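Phosphoglycerate dehydrogenase (Lactobacillus plantarum, PDB 3EVT) probably catalyses the NAD-dependent oxidation of 3-phosphoglycerate to 3-phosphohydroxypyruvate, the first step of serine synthesis. Local coordinates at residues Q138-Y143 and L159-I164; A249-T254 and D269-T274. All blocks are in the same frame, centred on the assembly; numbering follows the deposited sequence.

Contact 1 (Q138-Y143 and L159-I164); sequences QQLLIY and LGMHVI
Leu140 is gripped through both backbone polar atoms by the neighbouring strand: its N donates to His162 O, and its O accepts from Ile164 N at 2.9 Å with an N-H...O angle of 174°. Further bonds run from His162 N to Gln138 O and from Ile142 N to Ile164 O, the latter 2.7 Å long. This alternation defines a parallel pair in which Gln139, Leu140 and Leu141 face His162, Val163 and Ile164.

The side chains sort onto two faces. On one, the Gln139 amide lies alongside the His162 imidazole, the two planes turned 61° apart; its carbonyl OE1 comes 3.9 Å from His162 CB. The chain bends at chi2 (-89°), which brings the amide back over the neighbouring strand, but NE2 is modelled too close to CD2 at the ring's edge, leaving the exact placement of the amide doubtful. With an alanine here the amide would be gone, and a gap would probably open beside the CD2 edge and CB of His162. The ring itself is positioned by a hydrogen bond from NE2 to Glu178 and by stacking with His177. Farther along this face, Leu141 CD1 reaches over to Ile164 CG2 at 3.8 Å. On the opposite face, Ile142 CD1 meets Val163 CG1 at 3.7 Å, while Leu140 CD2 lies 4.2 Å from that same methyl and Leu140 CB receives Met161 CE.

Gly160, at positive phi, is the C-prime residue of a Schellman motif that ends helix 147-158 and turns the chain into strand 162-167. The two strands and this helix form a beta-alpha-beta unit, consistent with the opening of a Rossmann fold. Ala153 and Ala156 of the helix cover the Val163 and Leu140 face, helix 186-191 packs on Leu141, and strand 194-197 continues the sheet beyond strand 139-143.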
loop_
_atom_site.group_PDB
_atom_site.type_symbol
_atom_site.label_atom_id
_atom_site.label_comp_id
_atom_site.label_asym_id
_atom_site.label_seq_id
_atom_site.Cartn_x
_atom_site.Cartn_y
_atom_site.Cartn_z
ATOM N N GLN A 138 7.247 7.762 -7.392
ATOM C CA GLN A 138 6.474 8.885 -7.962
ATOM C C GLN A 138 6.072 9.933 -6.900
ATOM O O GLN A 138 6.250 9.711 -5.671
ATOM C CB GLN A 138 5.274 8.383 -8.810
ATOM C CG GLN A 138 5.638 7.366 -9.909
ATOM C CD GLN A 138 4.610 7.313 -11.092
ATOM O OE1 GLN A 138 4.250 8.363 -11.648
ATOM N NE2 GLN A 138 4.142 6.084 -11.474
ATOM N N GLN A 139 5.620 11.100 -7.375
ATOM C CA GLN A 139 5.258 12.208 -6.491
ATOM C C GLN A 139 3.766 12.316 -6.349
ATOM O O GLN A 139 3.028 12.390 -7.323
ATOM C CB GLN A 139 5.719 13.567 -7.010
ATOM C CG GLN A 139 7.094 13.605 -7.536
ATOM C CD GLN A 139 8.075 13.930 -6.456
ATOM O OE1 GLN A 139 9.262 13.564 -6.538
ATOM N NE2 GLN A 139 7.588 14.612 -5.412
ATOM N N LEU A 140 3.335 12.349 -5.108
ATOM C CA LEU A 140 1.953 12.561 -4.747
ATOM C C LEU A 140 1.840 13.957 -4.087
ATOM O O LEU A 140 2.454 14.222 -3.070
ATOM C CB LEU A 140 1.546 11.470 -3.761
ATOM C CG LEU A 140 0.163 11.578 -3.123
ATOM C CD1 LEU A 140 -0.873 11.614 -4.233
ATOM C CD2 LEU A 140 -0.139 10.431 -2.130
ATOM N N LEU A 141 1.015 14.812 -4.670
ATOM C CA LEU A 141 0.658 16.087 -4.081
ATOM C C LEU A 141 -0.764 16.039 -3.477
ATOM O O LEU A 141 -1.766 15.842 -4.190
ATOM C CB LEU A 141 0.770 17.178 -5.178
ATOM C CG LEU A 141 0.333 18.595 -4.714
ATOM C CD1 LEU A 141 1.181 19.110 -3.517
ATOM C CD2 LEU A 141 0.422 19.544 -5.904
ATOM N N ILE A 142 -0.875 16.217 -2.164
ATOM C CA ILE A 142 -2.208 16.216 -1.491
ATOM C C ILE A 142 -2.545 17.596 -0.895
ATOM O O ILE A 142 -1.770 18.151 -0.139
ATOM C CB ILE A 142 -2.277 15.184 -0.312
ATOM C CG1 ILE A 142 -1.696 13.809 -0.726
ATOM C CG2 ILE A 142 -3.729 15.075 0.298
ATOM C CD1 ILE A 142 -1.383 12.853 0.521
ATOM N N TYR A 143 -3.711 18.115 -1.263
ATOM C CA TYR A 143 -4.294 19.320 -0.708
ATOM C C TYR A 143 -5.163 18.944 0.474
ATOM O O TYR A 143 -6.209 18.274 0.310
ATOM C CB TYR A 143 -5.171 20.028 -1.777
ATOM C CG TYR A 143 -4.406 20.744 -2.892
ATOM C CD1 TYR A 143 -4.362 22.151 -2.940
ATOM C CD2 TYR A 143 -3.763 20.023 -3.914
ATOM C CE1 TYR A 143 -3.701 22.812 -3.957
ATOM C CE2 TYR A 143 -3.085 20.671 -4.934
ATOM C CZ TYR A 143 -3.061 22.085 -4.941
ATOM O OH TYR A 143 -2.376 22.769 -5.929
ATOM N N LEU A 159 4.660 2.953 0.553
ATOM C CA LEU A 159 4.744 2.375 -0.796
ATOM C C LEU A 159 5.866 3.014 -1.682
ATOM O O LEU A 159 5.985 2.747 -2.876
ATOM C CB LEU A 159 3.367 2.446 -1.457
ATOM C CG LEU A 159 2.429 1.455 -0.780
ATOM C CD1 LEU A 159 0.985 1.795 -1.104
ATOM C CD2 LEU A 159 2.809 0.001 -1.227
ATOM N N GLY A 160 6.682 3.871 -1.081
ATOM C CA GLY A 160 7.789 4.480 -1.788
ATOM C C GLY A 160 7.456 5.754 -2.513
ATOM O O GLY A 160 8.277 6.258 -3.265
ATOM N N MET A 161 6.245 6.300 -2.307
ATOM C CA MET A 161 5.913 7.594 -2.959
ATOM C C MET A 161 6.582 8.785 -2.237
ATOM O O MET A 161 6.842 8.742 -1.039
ATOM C CB MET A 161 4.407 7.813 -3.077
ATOM C CG MET A 161 3.576 6.691 -3.823
ATOM S SD MET A 161 1.886 7.278 -4.199
ATOM C CE MET A 161 2.238 7.978 -5.793
ATOM N N HIS A 162 6.935 9.816 -2.992
ATOM C CA HIS A 162 7.296 11.094 -2.374
ATOM C C HIS A 162 6.031 12.004 -2.169
ATOM O O HIS A 162 5.308 12.360 -3.107
ATOM C CB HIS A 162 8.381 11.825 -3.164
ATOM C CG HIS A 162 8.859 13.066 -2.486
ATOM N ND1 HIS A 162 9.690 13.039 -1.384
ATOM C CD2 HIS A 162 8.625 14.374 -2.745
ATOM C CE1 HIS A 162 9.951 14.274 -0.994
ATOM N NE2 HIS A 162 9.300 15.103 -1.791
ATOM N N VAL A 163 5.794 12.369 -0.927
ATOM C CA VAL A 163 4.521 13.005 -0.571
ATOM C C VAL A 163 4.648 14.459 -0.082
ATOM O O VAL A 163 5.298 14.773 0.918
ATOM C CB VAL A 163 3.735 12.169 0.455
ATOM C CG1 VAL A 163 2.310 12.617 0.466
ATOM C CG2 VAL A 163 3.820 10.675 0.107
ATOM N N ILE A 164 3.974 15.320 -0.820
ATOM C CA ILE A 164 3.897 16.735 -0.518
ATOM C C ILE A 164 2.463 17.122 -0.253
ATOM O O ILE A 164 1.564 16.724 -1.015
ATOM C CB ILE A 164 4.347 17.554 -1.743
ATOM C CG1 ILE A 164 5.716 17.060 -2.210
ATOM C CG2 ILE A 164 4.316 19.072 -1.422
ATOM C CD1 ILE A 164 6.358 17.992 -3.196
#

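Contact 2 (A249-T254 and D269-T274); sequences AALDVT and DDVLIT
Two parallel strands pair here at the edge of the Rossmann-type sheet of the NAD-binding domain: 271-273 is the outermost strand within this chain, and 248-251 is the next one in. Their segment axes approach to 4.5 Å at 15°, and Ala249, Ala250 and Leu251 stand beside Val271, Leu272 and Ile273. Four backbone bonds establish the register. Ala249 uses both polar atoms, its N donating to Asp270 O and its O accepting from Leu272 N at 2.8 Å; Leu251 does likewise, its N donating to Leu272 O and its O accepting from Thr274 N.

The apolar contacts are small. Leu251 CD1 comes to 4.0 Å from Val271 CG1 and also reaches Ile273 CD1, the leucine arm slanting across the valine; Leu237 of helix 234-242 packs on this side against Ala249 and Leu251. On the other face Ala250 CB sits 4.3 Å from Leu272 CB, and His114 of helix 113-120 touches Leu272.

The outer side of strand 271-273 is occupied by the second subunit. Gln120 of that subunit bonds through NE2 to Val271 O and through OE1 to Ile273 N, so its amide meets the strand's outward backbone groups, and Arg121 of that subunit forms a salt bridge with Asp269. The edge strand is therefore part of the dimer interface.

Past the strand ends a polar link continues the pairing. Asp252 CG stands anti to the backbone N (chi1 -170°), which carries the carboxylate across to Thr274; the Asp252 and Thr274 side chains cross at about a right angle. Ile277 N and Ser278 N bond to OD1 and OD2 of this carboxylate, holding both oxygens. Thr274 OG1 donates to Asp252 OD1 in the model, at a very short 2.4 Å whose exact length is doubtful.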
loop_
_atom_site.group_PDB
_atom_site.type_symbol
_atom_site.label_atom_id
_atom_site.label_comp_id
_atom_site.label_asym_id
_atom_site.label_seq_id
_atom_site.Cartn_x
_atom_site.Cartn_y
_atom_site.Cartn_z
ATOM N N ALA A 249 -8.485 11.060 -14.501
ATOM C CA ALA A 249 -9.095 11.561 -13.259
ATOM C C ALA A 249 -9.916 10.476 -12.559
ATOM O O ALA A 249 -10.406 9.546 -13.198
ATOM C CB ALA A 249 -9.939 12.735 -13.527
ATOM N N ALA A 250 -10.042 10.578 -11.247
ATOM C CA ALA A 250 -10.969 9.709 -10.521
ATOM C C ALA A 250 -11.749 10.617 -9.623
ATOM O O ALA A 250 -11.189 11.290 -8.764
ATOM C CB ALA A 250 -10.230 8.635 -9.710
ATOM N N LEU A 251 -13.047 10.683 -9.840
ATOM C CA LEU A 251 -13.824 11.586 -8.988
ATOM C C LEU A 251 -14.786 10.758 -8.164
ATOM O O LEU A 251 -15.612 10.056 -8.716
ATOM C CB LEU A 251 -14.583 12.614 -9.829
ATOM C CG LEU A 251 -13.823 13.234 -10.984
ATOM C CD1 LEU A 251 -14.857 13.983 -11.899
ATOM C CD2 LEU A 251 -12.661 14.168 -10.436
ATOM N N ASP A 252 -14.670 10.851 -6.849
ATOM C CA ASP A 252 -15.618 10.176 -5.976
ATOM C C ASP A 252 -16.719 11.123 -5.535
ATOM O O ASP A 252 -17.645 10.700 -4.846
ATOM C CB ASP A 252 -14.929 9.634 -4.714
ATOM C CG ASP A 252 -15.845 8.727 -3.903
ATOM O OD1 ASP A 252 -16.445 7.785 -4.477
ATOM O OD2 ASP A 252 -15.946 8.926 -2.683
ATOM N N VAL A 253 -16.560 12.400 -5.903
ATOM C CA VAL A 253 -17.539 13.466 -5.719
ATOM C C VAL A 253 -17.587 14.292 -7.005
ATOM O O VAL A 253 -16.601 14.376 -7.764
ATOM C CB VAL A 253 -17.186 14.387 -4.558
ATOM C CG1 VAL A 253 -17.282 13.659 -3.223
ATOM C CG2 VAL A 253 -15.810 14.984 -4.760
ATOM N N THR A 254 -18.747 14.879 -7.270
ATOM C CA THR A 254 -18.973 15.595 -8.519
ATOM C C THR A 254 -19.807 16.867 -8.270
ATOM O O THR A 254 -20.408 17.029 -7.191
ATOM C CB THR A 254 -19.592 14.667 -9.599
ATOM O OG1 THR A 254 -20.890 14.176 -9.177
ATOM C CG2 THR A 254 -18.665 13.485 -9.795
ATOM N N ASP A 269 -13.460 7.459 -21.161
ATOM C CA ASP A 269 -12.634 6.341 -20.698
ATOM C C ASP A 269 -11.492 6.779 -19.768
ATOM O O ASP A 269 -10.756 5.948 -19.267
ATOM C CB ASP A 269 -12.061 5.575 -21.892
ATOM C CG ASP A 269 -13.113 4.705 -22.575
ATOM O OD1 ASP A 269 -14.219 4.523 -22.004
ATOM O OD2 ASP A 269 -12.830 4.172 -23.669
ATOM N N ASP A 270 -11.362 8.075 -19.539
ATOM C CA ASP A 270 -10.230 8.601 -18.794
ATOM C C ASP A 270 -10.678 9.280 -17.498
ATOM O O ASP A 270 -9.897 10.007 -16.871
ATOM C CB ASP A 270 -9.397 9.579 -19.650
ATOM C CG ASP A 270 -10.192 10.799 -20.099
ATOM O OD1 ASP A 270 -11.388 10.883 -19.779
ATOM O OD2 ASP A 270 -9.626 11.662 -20.805
ATOM N N VAL A 271 -11.939 9.045 -17.116
ATOM C CA VAL A 271 -12.427 9.548 -15.835
ATOM C C VAL A 271 -13.132 8.397 -15.140
ATOM O O VAL A 271 -13.980 7.734 -15.763
ATOM C CB VAL A 271 -13.370 10.774 -15.991
ATOM C CG1 VAL A 271 -13.841 11.291 -14.634
ATOM C CG2 VAL A 271 -12.684 11.872 -16.737
ATOM N N LEU A 272 -12.762 8.112 -13.892
ATOM C CA LEU A 272 -13.393 6.992 -13.188
ATOM C C LEU A 272 -14.325 7.573 -12.181
ATOM O O LEU A 272 -13.865 8.143 -11.219
ATOM C CB LEU A 272 -12.360 6.144 -12.420
ATOM C CG LEU A 272 -11.046 5.714 -13.098
ATOM C CD1 LEU A 272 -10.102 4.848 -12.199
ATOM C CD2 LEU A 272 -11.339 5.032 -14.388
ATOM N N ILE A 273 -15.625 7.418 -12.379
ATOM C CA ILE A 273 -16.602 8.005 -11.486
ATOM C C ILE A 273 -16.941 6.957 -10.443
ATOM O O ILE A 273 -17.314 5.826 -10.795
ATOM C CB ILE A 273 -17.947 8.385 -12.263
ATOM C CG1 ILE A 273 -17.645 9.235 -13.479
ATOM C CG2 ILE A 273 -18.932 9.137 -11.336
ATOM C CD1 ILE A 273 -17.107 10.639 -13.126
ATOM N N THR A 274 -16.809 7.294 -9.170
ATOM C CA THR A 274 -17.349 6.415 -8.176
ATOM C C THR A 274 -18.348 7.256 -7.416
ATOM O O THR A 274 -18.106 8.423 -7.181
ATOM C CB THR A 274 -16.267 5.823 -7.201
ATOM O OG1 THR A 274 -15.564 6.905 -6.565
ATOM C CG2 THR A 274 -15.282 4.963 -7.980
#

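How the contacts relate
Contacts 1 and 2 belong to the same seven-stranded parallel sheet, whose order is 178-181, 162-167, 139-143, 194-197, 222-225, 248-251, 271-273. Two strands, 194-197 and 222-225, separate the pairs, in keeping with centres 20 Å apart and nearest atoms about 11 Å apart. Contact 1 closes before contact 2 opens. Strand 139-143 of contact 1 leads into a glycine-rich turn resembling GxGxxG; this turn and helix 147-158 connect its two segments, while the link between those of contact 2 contains no helix. Contact 2 includes the outermost strand, 271-273, at the far end from 178-181. The second subunit meets contact 2 through many residues and contact 1 through one.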